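PA0821 (Pseudomonas aeruginosa, PDB 7DRG) probably acts as the immunity protein (antitoxin) that protects the cell against a putative VRR-NUC domain-containing effector of its type VI secretion system. Local coordinates at residues B[58-63]-B[170-175]; B[160-165]-B[231-236]. All coordinates share one frame; numbering follows the deposited sequence.

Contact 1: B[58-63]-B[170-175]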
ATOM      1  N   LEU B  58       7.593  30.685 -21.740  1.00 19.18           N
ATOM      2  CA  LEU B  58       7.854  29.261 -21.560  1.00 16.08           C
ATOM      3  C   LEU B  58       9.266  28.906 -22.000  1.00 15.33           C
ATOM      4  O   LEU B  58       9.931  28.066 -21.382  1.00 18.79           O
ATOM      5  CB  LEU B  58       6.830  28.444 -22.352  1.00 16.30           C
ATOM      6  CG  LEU B  58       5.416  28.405 -21.771  1.00 17.58           C
ATOM      7  CD1 LEU B  58       4.435  27.833 -22.796  1.00 17.69           C
ATOM      8  CD2 LEU B  58       5.393  27.562 -20.490  1.00 19.69           C
ATOM      9  N   CYS B  59       9.742  29.535 -23.077  1.00 16.74           N
ATOM     10  CA  CYS B  59      11.101  29.281 -23.525  1.00 18.11           C
ATOM     11  C   CYS B  59      12.120  29.820 -22.539  1.00 16.66           C
ATOM     12  O   CYS B  59      13.189  29.219 -22.378  1.00 19.81           O
ATOM     13  CB  CYS B  59      11.324  29.890 -24.903  1.00 17.93           C
ATOM     14  SG  CYS B  59      10.455  28.966 -26.182  1.00 22.06           S
ATOM     15  N   GLN B  60      11.820  30.953 -21.888  1.00 18.00           N
ATOM     16  CA  GLN B  60      12.710  31.452 -20.845  1.00 19.19           C
ATOM     17  C   GLN B  60      12.698  30.526 -19.636  1.00 18.03           C
ATOM     18  O   GLN B  60      13.748  30.287 -19.025  1.00 19.18           O
ATOM     19  CB  GLN B  60      12.317  32.882 -20.460  1.00 18.72           C
ATOM     20  CG  GLN B  60      13.105  33.480 -19.292  1.00 23.79           C
ATOM     21  CD  GLN B  60      14.584  33.710 -19.569  1.00 30.83           C
ATOM     22  OE1 GLN B  60      15.006  33.909 -20.707  1.00 26.42           O
ATOM     23  NE2 GLN B  60      15.381  33.703 -18.504  1.00 37.10           N
ATOM     24  N   CYS B  61      11.530  29.960 -19.303  1.00 16.14           N
ATOM     25  CA  CYS B  61      11.480  28.932 -18.265  1.00 16.49           C
ATOM     26  C   CYS B  61      12.396  27.766 -18.612  1.00 17.87           C
ATOM     27  O   CYS B  61      13.154  27.280 -17.760  1.00 18.22           O
ATOM     28  CB  CYS B  61      10.054  28.425 -18.068  1.00 17.35           C
ATOM     29  SG  CYS B  61       8.874  29.604 -17.394  1.00 23.67           S
ATOM     30  N   PHE B  62      12.333  27.294 -19.861  1.00 16.36           N
ATOM     31  CA  PHE B  62      13.167  26.161 -20.237  1.00 17.26           C
ATOM     32  C   PHE B  62      14.647  26.519 -20.199  1.00 17.40           C
ATOM     33  O   PHE B  62      15.470  25.689 -19.794  1.00 19.50           O
ATOM     34  CB  PHE B  62      12.774  25.628 -21.616  1.00 18.32           C
ATOM     35  CG  PHE B  62      13.501  24.368 -21.990  1.00 16.44           C
ATOM     36  CD1 PHE B  62      13.331  23.217 -21.236  1.00 20.75           C
ATOM     37  CD2 PHE B  62      14.362  24.331 -23.075  1.00 23.46           C
ATOM     38  CE1 PHE B  62      14.002  22.050 -21.551  1.00 22.14           C
ATOM     39  CE2 PHE B  62      15.033  23.153 -23.398  1.00 24.23           C
ATOM     40  CZ  PHE B  62      14.845  22.016 -22.634  1.00 21.57           C
ATOM     41  N   ASP B  63      15.014  27.740 -20.615  1.00 18.48           N
ATOM     42  CA  ASP B  63      16.416  28.150 -20.520  1.00 18.20           C
ATOM     43  C   ASP B  63      16.920  28.041 -19.083  1.00 20.08           C
ATOM     44  O   ASP B  63      18.020  27.538 -18.833  1.00 22.32           O
ATOM     45  CB  ASP B  63      16.590  29.586 -21.014  1.00 18.67           C
ATOM     46  CG  ASP B  63      16.500  29.724 -22.524  1.00 32.15           C
ATOM     47  OD1 ASP B  63      16.636  28.711 -23.246  1.00 29.00           O
ATOM     48  OD2 ASP B  63      16.318  30.875 -22.983  1.00 32.83           O
ATOM     49  N   ALA B 170       6.297  30.973 -11.993  1.00 17.01           N
ATOM     50  CA  ALA B 170       5.020  31.566 -11.617  1.00 17.51           C
ATOM     51  C   ALA B 170       4.970  33.028 -12.024  1.00 21.37           C
ATOM     52  O   ALA B 170       3.948  33.514 -12.524  1.00 20.08           O
ATOM     53  CB  ALA B 170       4.805  31.429 -10.110  1.00 20.93           C
ATOM     54  N   ARG B 171       6.078  33.733 -11.818  1.00 19.67           N
ATOM     55  CA  ARG B 171       6.151  35.152 -12.138  1.00 20.54           C
ATOM     56  C   ARG B 171       5.902  35.406 -13.623  1.00 23.60           C
ATOM     57  O   ARG B 171       5.219  36.373 -13.985  1.00 25.68           O
ATOM     58  CB  ARG B 171       7.516  35.679 -11.703  1.00 28.63           C
ATOM     59  CG  ARG B 171       7.677  37.172 -11.701  1.00 33.71           C
ATOM     60  CD  ARG B 171       8.562  37.570 -10.529  1.00 23.65           C
ATOM     61  NE  ARG B 171       9.718  36.683 -10.370  1.00 22.34           N
ATOM     62  CZ  ARG B 171      10.356  36.499  -9.219  1.00 23.74           C
ATOM     63  NH1 ARG B 171       9.940  37.130  -8.124  1.00 26.29           N
ATOM     64  NH2 ARG B 171      11.401  35.681  -9.151  1.00 25.28           N
ATOM     65  N   ARG B 172       6.413  34.538 -14.490  1.00 18.99           N
ATOM     66  CA  ARG B 172       6.245  34.768 -15.946  1.00 22.19           C
ATOM     67  C   ARG B 172       4.919  34.240 -16.489  1.00 25.64           C
ATOM     68  O   ARG B 172       4.470  34.793 -17.456  1.00 24.27           O
ATOM     69  CB  ARG B 172       7.197  33.965 -16.832  1.00 26.97           C
ATOM     70  CG  ARG B 172       8.592  33.739 -16.322  1.00 33.51           C
ATOM     71  CD  ARG B 172       9.550  33.471 -17.448  1.00 23.83           C
ATOM     72  NE  ARG B 172      10.846  33.869 -16.980  1.00 23.00           N
ATOM     73  CZ  ARG B 172      11.661  33.081 -16.320  1.00 26.07           C
ATOM     74  NH1 ARG B 172      11.318  31.836 -16.087  1.00 19.54           N
ATOM     75  NH2 ARG B 172      12.819  33.524 -15.898  1.00 23.99           N
ATOM     76  N   LEU B 173       4.366  33.177 -15.910  1.00 19.34           N
ATOM     77  CA  LEU B 173       3.201  32.551 -16.511  1.00 16.60           C
ATOM     78  C   LEU B 173       1.894  32.999 -15.879  1.00 19.39           C
ATOM     79  O   LEU B 173       0.829  32.709 -16.443  1.00 22.87           O
ATOM     80  CB  LEU B 173       3.315  31.021 -16.414  1.00 17.75           C
ATOM     81  CG  LEU B 173       4.534  30.423 -17.126  1.00 18.92           C
ATOM     82  CD1 LEU B 173       4.622  28.923 -16.872  1.00 19.71           C
ATOM     83  CD2 LEU B 173       4.474  30.705 -18.625  1.00 20.49           C
ATOM     84  N   GLU B 174       1.951  33.692 -14.738  1.00 19.96           N
ATOM     85  CA  GLU B 174       0.789  34.115 -13.959  1.00 22.31           C
ATOM     86  C   GLU B 174      -0.266  33.000 -13.896  1.00 21.89           C
ATOM     87  O   GLU B 174      -1.379  33.162 -14.399  1.00 21.91           O
ATOM     88  CB  GLU B 174       0.195  35.407 -14.509  1.00 28.32           C
ATOM     89  CG  GLU B 174       1.236  36.532 -14.560  1.00 36.31           C
ATOM     90  CD  GLU B 174       0.635  37.921 -14.433  1.00 52.84           C
ATOM     91  OE1 GLU B 174      -0.258  38.259 -15.238  1.00 58.05           O
ATOM     92  OE2 GLU B 174       1.066  38.673 -13.523  1.00 49.23           O
ATOM     93  N   PRO B 175       0.067  31.867 -13.280  1.00 20.02           N
ATOM     94  CA  PRO B 175      -0.808  30.692 -13.341  1.00 19.34           C
ATOM     95  C   PRO B 175      -2.086  30.884 -12.545  1.00 20.40           C
ATOM     96  O   PRO B 175      -2.189  31.744 -11.665  1.00 23.14           O
ATOM     97  CB  PRO B 175       0.049  29.575 -12.726  1.00 19.10           C
ATOM     98  CG  PRO B 175       1.458  30.121 -12.697  1.00 19.77           C
ATOM     99  CD  PRO B 175       1.301  31.595 -12.524  1.00 19.24           C
TER
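Arg172 reaches from the C-terminal end of helix 161-173 to Gln60 and Cys61 on helix 52-69. This is helix-helix packing within a TsiV-family immunity protein. The Arg172 chain runs extended from CG to NE and lies roughly perpendicular to the Gln60 side chain. Gln60 bends at chi2 (66°), and its methylene CG lies over one face of the guanidinium, displaced toward the rim. Gln60 CG is 3.3 Å from Arg172 NE. The amide plane is turned 64° from the guanidinium plane, so the two flat groups do not stack. Cys61 comes to the edge of the same group. Arg172 NH1 gives a hydrogen bond to Cys61 SG, 3.6 Å, a usual distance for a sulfur acceptor, with an N-H...S angle of 153°. The sulfur lies close to the guanidinium plane. Arg172 NH2 has a stronger partner in Glu64, one turn further along helix 52-69, with which it forms a salt bridge. Gln60 packs on one face while Cys61 and Glu64 take N-H groups, which should limit the rotation of the guanidinium.

Beneath this polar layer the contact is apolar. Leu58 lies across Leu173, with Leu58 CD2 at 3.8 Å from Leu173 CD2. Leu58 CB points away from helix 161-173, and its branch turns back to reach Leu173. Phe46 of strand 34-46 also touches Leu58. Between the two layers sits the Cys61 sulfur, with SG 4.3 Å from Leu173 CD1.

Contact 2: B[160-165]-B[231-236]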
ATOM      1  N   LEU B 160      17.869  25.649  -2.814  1.00 21.56           N
ATOM      2  CA  LEU B 160      17.146  26.822  -3.287  1.00 20.93           C
ATOM      3  C   LEU B 160      16.879  26.804  -4.787  1.00 21.32           C
ATOM      4  O   LEU B 160      16.153  27.675  -5.276  1.00 22.26           O
ATOM      5  CB  LEU B 160      17.907  28.106  -2.925  1.00 22.53           C
ATOM      6  CG  LEU B 160      18.162  28.285  -1.428  1.00 26.21           C
ATOM      7  CD1 LEU B 160      18.805  29.634  -1.183  1.00 26.29           C
ATOM      8  CD2 LEU B 160      16.870  28.156  -0.630  1.00 26.39           C
ATOM      9  N   ASP B 161      17.419  25.832  -5.526  1.00 20.33           N
ATOM     10  CA  ASP B 161      17.356  25.907  -6.987  1.00 19.83           C
ATOM     11  C   ASP B 161      15.948  25.640  -7.517  1.00 19.47           C
ATOM     12  O   ASP B 161      15.420  26.426  -8.313  1.00 19.53           O
ATOM     13  CB  ASP B 161      18.350  24.931  -7.615  1.00 23.28           C
ATOM     14  CG  ASP B 161      19.777  25.439  -7.581  1.00 31.76           C
ATOM     15  OD1 ASP B 161      20.041  26.463  -6.908  1.00 28.16           O
ATOM     16  OD2 ASP B 161      20.635  24.818  -8.245  1.00 30.73           O
ATOM     17  N   PHE B 162      15.338  24.517  -7.122  1.00 18.20           N
ATOM     18  CA  PHE B 162      13.982  24.233  -7.581  1.00 20.53           C
ATOM     19  C   PHE B 162      13.019  25.318  -7.120  1.00 18.23           C
ATOM     20  O   PHE B 162      12.170  25.783  -7.891  1.00 18.03           O
ATOM     21  CB  PHE B 162      13.531  22.857  -7.082  1.00 18.83           C
ATOM     22  CG  PHE B 162      12.101  22.539  -7.400  1.00 15.83           C
ATOM     23  CD1 PHE B 162      11.078  22.992  -6.582  1.00 17.26           C
ATOM     24  CD2 PHE B 162      11.772  21.799  -8.527  1.00 17.62           C
ATOM     25  CE1 PHE B 162       9.763  22.727  -6.874  1.00 18.79           C
ATOM     26  CE2 PHE B 162      10.448  21.518  -8.821  1.00 17.99           C
ATOM     27  CZ  PHE B 162       9.444  21.984  -8.002  1.00 16.53           C
ATOM     28  N   LEU B 163      13.136  25.731  -5.856  1.00 18.09           N
ATOM     29  CA  LEU B 163      12.276  26.782  -5.338  1.00 16.36           C
ATOM     30  C   LEU B 163      12.384  28.052  -6.182  1.00 17.95           C
ATOM     31  O   LEU B 163      11.366  28.657  -6.536  1.00 18.49           O
ATOM     32  CB  LEU B 163      12.654  27.050  -3.880  1.00 17.83           C
ATOM     33  CG  LEU B 163      12.010  28.231  -3.171  1.00 21.22           C
ATOM     34  CD1 LEU B 163      10.507  28.080  -3.157  1.00 23.24           C
ATOM     35  CD2 LEU B 163      12.573  28.324  -1.750  1.00 22.03           C
ATOM     36  N   GLN B 164      13.610  28.451  -6.539  1.00 16.87           N
ATOM     37  CA  GLN B 164      13.795  29.621  -7.389  1.00 18.50           C
ATOM     38  C   GLN B 164      13.120  29.441  -8.746  1.00 19.94           C
ATOM     39  O   GLN B 164      12.506  30.377  -9.270  1.00 17.84           O
ATOM     40  CB  GLN B 164      15.288  29.902  -7.572  1.00 20.23           C
ATOM     41  CG  GLN B 164      15.574  31.211  -8.284  1.00 22.62           C
ATOM     42  CD  GLN B 164      15.272  32.417  -7.413  1.00 25.02           C
ATOM     43  OE1 GLN B 164      15.916  32.630  -6.380  1.00 26.72           O
ATOM     44  NE2 GLN B 164      14.277  33.204  -7.811  1.00 29.91           N
ATOM     45  N   LEU B 165      13.221  28.245  -9.328  1.00 18.17           N
ATOM     46  CA  LEU B 165      12.546  27.987 -10.599  1.00 18.11           C
ATOM     47  C   LEU B 165      11.039  28.138 -10.455  1.00 17.37           C
ATOM     48  O   LEU B 165      10.383  28.758 -11.300  1.00 17.05           O
ATOM     49  CB  LEU B 165      12.884  26.585 -11.120  1.00 17.47           C
ATOM     50  CG  LEU B 165      14.319  26.266 -11.521  1.00 21.54           C
ATOM     51  CD1 LEU B 165      14.404  24.805 -11.960  1.00 23.52           C
ATOM     52  CD2 LEU B 165      14.806  27.200 -12.626  1.00 24.92           C
ATOM     53  N   SER B 231       0.732  21.367  -1.145  1.00 18.22           N
ATOM     54  CA  SER B 231       1.934  20.553  -1.003  1.00 18.47           C
ATOM     55  C   SER B 231       3.008  21.447  -0.404  1.00 18.92           C
ATOM     56  O   SER B 231       2.693  22.440   0.257  1.00 19.62           O
ATOM     57  CB  SER B 231       2.346  19.927  -2.346  1.00 20.05           C
ATOM     58  OG  SER B 231       3.281  18.880  -2.118  1.00 19.02           O
ATOM     59  N   TRP B 232       4.278  21.093  -0.618  1.00 16.98           N
ATOM     60  CA  TRP B 232       5.364  21.922  -0.094  1.00 17.68           C
ATOM     61  C   TRP B 232       5.244  23.356  -0.596  1.00 16.26           C
ATOM     62  O   TRP B 232       5.378  24.314   0.176  1.00 18.10           O
ATOM     63  CB  TRP B 232       6.722  21.328  -0.477  1.00 18.55           C
ATOM     64  CG  TRP B 232       7.876  22.117   0.075  1.00 17.77           C
ATOM     65  CD1 TRP B 232       8.033  22.551   1.365  1.00 18.61           C
ATOM     66  CD2 TRP B 232       9.035  22.568  -0.641  1.00 16.86           C
ATOM     67  NE1 TRP B 232       9.212  23.246   1.490  1.00 19.53           N
ATOM     68  CE2 TRP B 232       9.849  23.270   0.278  1.00 17.79           C
ATOM     69  CE3 TRP B 232       9.468  22.438  -1.963  1.00 19.92           C
ATOM     70  CZ2 TRP B 232      11.072  23.836  -0.087  1.00 20.18           C
ATOM     71  CZ3 TRP B 232      10.678  23.007  -2.327  1.00 20.05           C
ATOM     72  CH2 TRP B 232      11.463  23.700  -1.402  1.00 19.99           C
ATOM     73  N   LEU B 233       4.987  23.523  -1.889  1.00 16.90           N
ATOM     74  CA  LEU B 233       4.662  24.822  -2.451  1.00 17.81           C
ATOM     75  C   LEU B 233       3.227  24.768  -2.955  1.00 17.08           C
ATOM     76  O   LEU B 233       2.809  23.764  -3.540  1.00 17.22           O
ATOM     77  CB  LEU B 233       5.615  25.196  -3.584  1.00 17.16           C
ATOM     78  CG  LEU B 233       7.110  25.025  -3.310  1.00 18.19           C
ATOM     79  CD1 LEU B 233       7.930  25.521  -4.495  1.00 16.72           C
ATOM     80  CD2 LEU B 233       7.518  25.767  -2.033  1.00 19.42           C
ATOM     81  N   THR B 234       2.470  25.826  -2.690  1.00 17.28           N
ATOM     82  CA  THR B 234       1.088  25.944  -3.131  1.00 16.74           C
ATOM     83  C   THR B 234       0.910  27.308  -3.773  1.00 18.06           C
ATOM     84  O   THR B 234       1.255  28.319  -3.162  1.00 20.23           O
ATOM     85  CB  THR B 234       0.124  25.777  -1.955  1.00 18.34           C
ATOM     86  OG1 THR B 234       0.438  24.557  -1.269  1.00 18.85           O
ATOM     87  CG2 THR B 234      -1.315  25.695  -2.458  1.00 22.21           C
ATOM     88  N   LEU B 235       0.383  27.339  -4.999  1.00 16.42           N
ATOM     89  CA  LEU B 235       0.213  28.582  -5.745  1.00 18.22           C
ATOM     90  C   LEU B 235      -1.269  28.924  -5.846  1.00 19.39           C
ATOM     91  O   LEU B 235      -2.070  28.104  -6.306  1.00 22.06           O
ATOM     92  CB  LEU B 235       0.836  28.482  -7.145  1.00 17.73           C
ATOM     93  CG  LEU B 235       0.816  29.775  -7.977  1.00 19.61           C
ATOM     94  CD1 LEU B 235       1.981  29.785  -8.920  1.00 21.21           C
ATOM     95  CD2 LEU B 235      -0.473  29.902  -8.783  1.00 20.14           C
ATOM     96  N   LEU B 236      -1.621  30.147  -5.452  1.00 21.31           N
ATOM     97  CA  LEU B 236      -2.970  30.676  -5.598  1.00 18.13           C
ATOM     98  C   LEU B 236      -2.906  31.950  -6.422  1.00 23.05           C
ATOM     99  O   LEU B 236      -2.129  32.849  -6.095  1.00 24.38           O
ATOM    100  CB  LEU B 236      -3.597  31.004  -4.243  1.00 22.78           C
ATOM    101  CG  LEU B 236      -3.551  29.950  -3.137  1.00 21.72           C
ATOM    102  CD1 LEU B 236      -4.183  30.519  -1.880  1.00 25.22           C
ATOM    103  CD2 LEU B 236      -4.260  28.671  -3.560  1.00 25.11           C
TER
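Phe162, in the first turn of helix 161-173, faces Trp232, just before strand 233-237, and Leu233, the first residue of that strand. The helix packs here against the sheet to which the strand belongs. With CG anti to the backbone N (chi1 175°), the Phe162 ring extends toward the strand. Its CE1 lies 4.1 Å from Leu233 CD1. This methyl approaches the edge of the ring, near its plane, and the two side chains run antiparallel alongside each other. Phe162 CD1 also comes to the edge of the indole, 4.3 Å from Trp232 CZ3. Phe148 of strand 144-151 meets the same phenyl ring.

Leu163 follows, its side chain set nearly perpendicular to that of Leu233. Its CD1 sits 3.9 Å from Leu233 CD1 and equally close to Leu233 CD2. Leu163 CB approaches the six-membered ring of Trp232, 4.3 Å from CH2. Leu233 CD2 in turn lies over one face of the indole. Trp232 and Leu233 form a classic beta bulge opposite Ala180, and both of their side chains point toward the helix. The indole NE1 bonds to Gly273 O.

All four touching residues are buried. No hydrogen bond crosses between the segments, so the joint of helix and strand rests here on the close packing of buried apolar side chains, with no directional bond between them.

Contacts 1 and 2 use opposite ends of helix 161-173, and their centres are 13 Å apart. The helix packs its first turn on strand 233-237 in contact 2 and its last turn on helix 52-69 in contact 1. The two contacts also touch directly: Ala170 CB is 3.5 Å from Leu235 CD1, and Pro175 O is 3.8 Å from Leu235 CD2. Contact 2 is nearer the centre of the chain, at about 10 Å from it, against about 16 Å for contact 1, both measured between centres. Their segments alternate along the chain, in the order 58-63, 160-165, 170-175 and 231-236, so the two contacts cross.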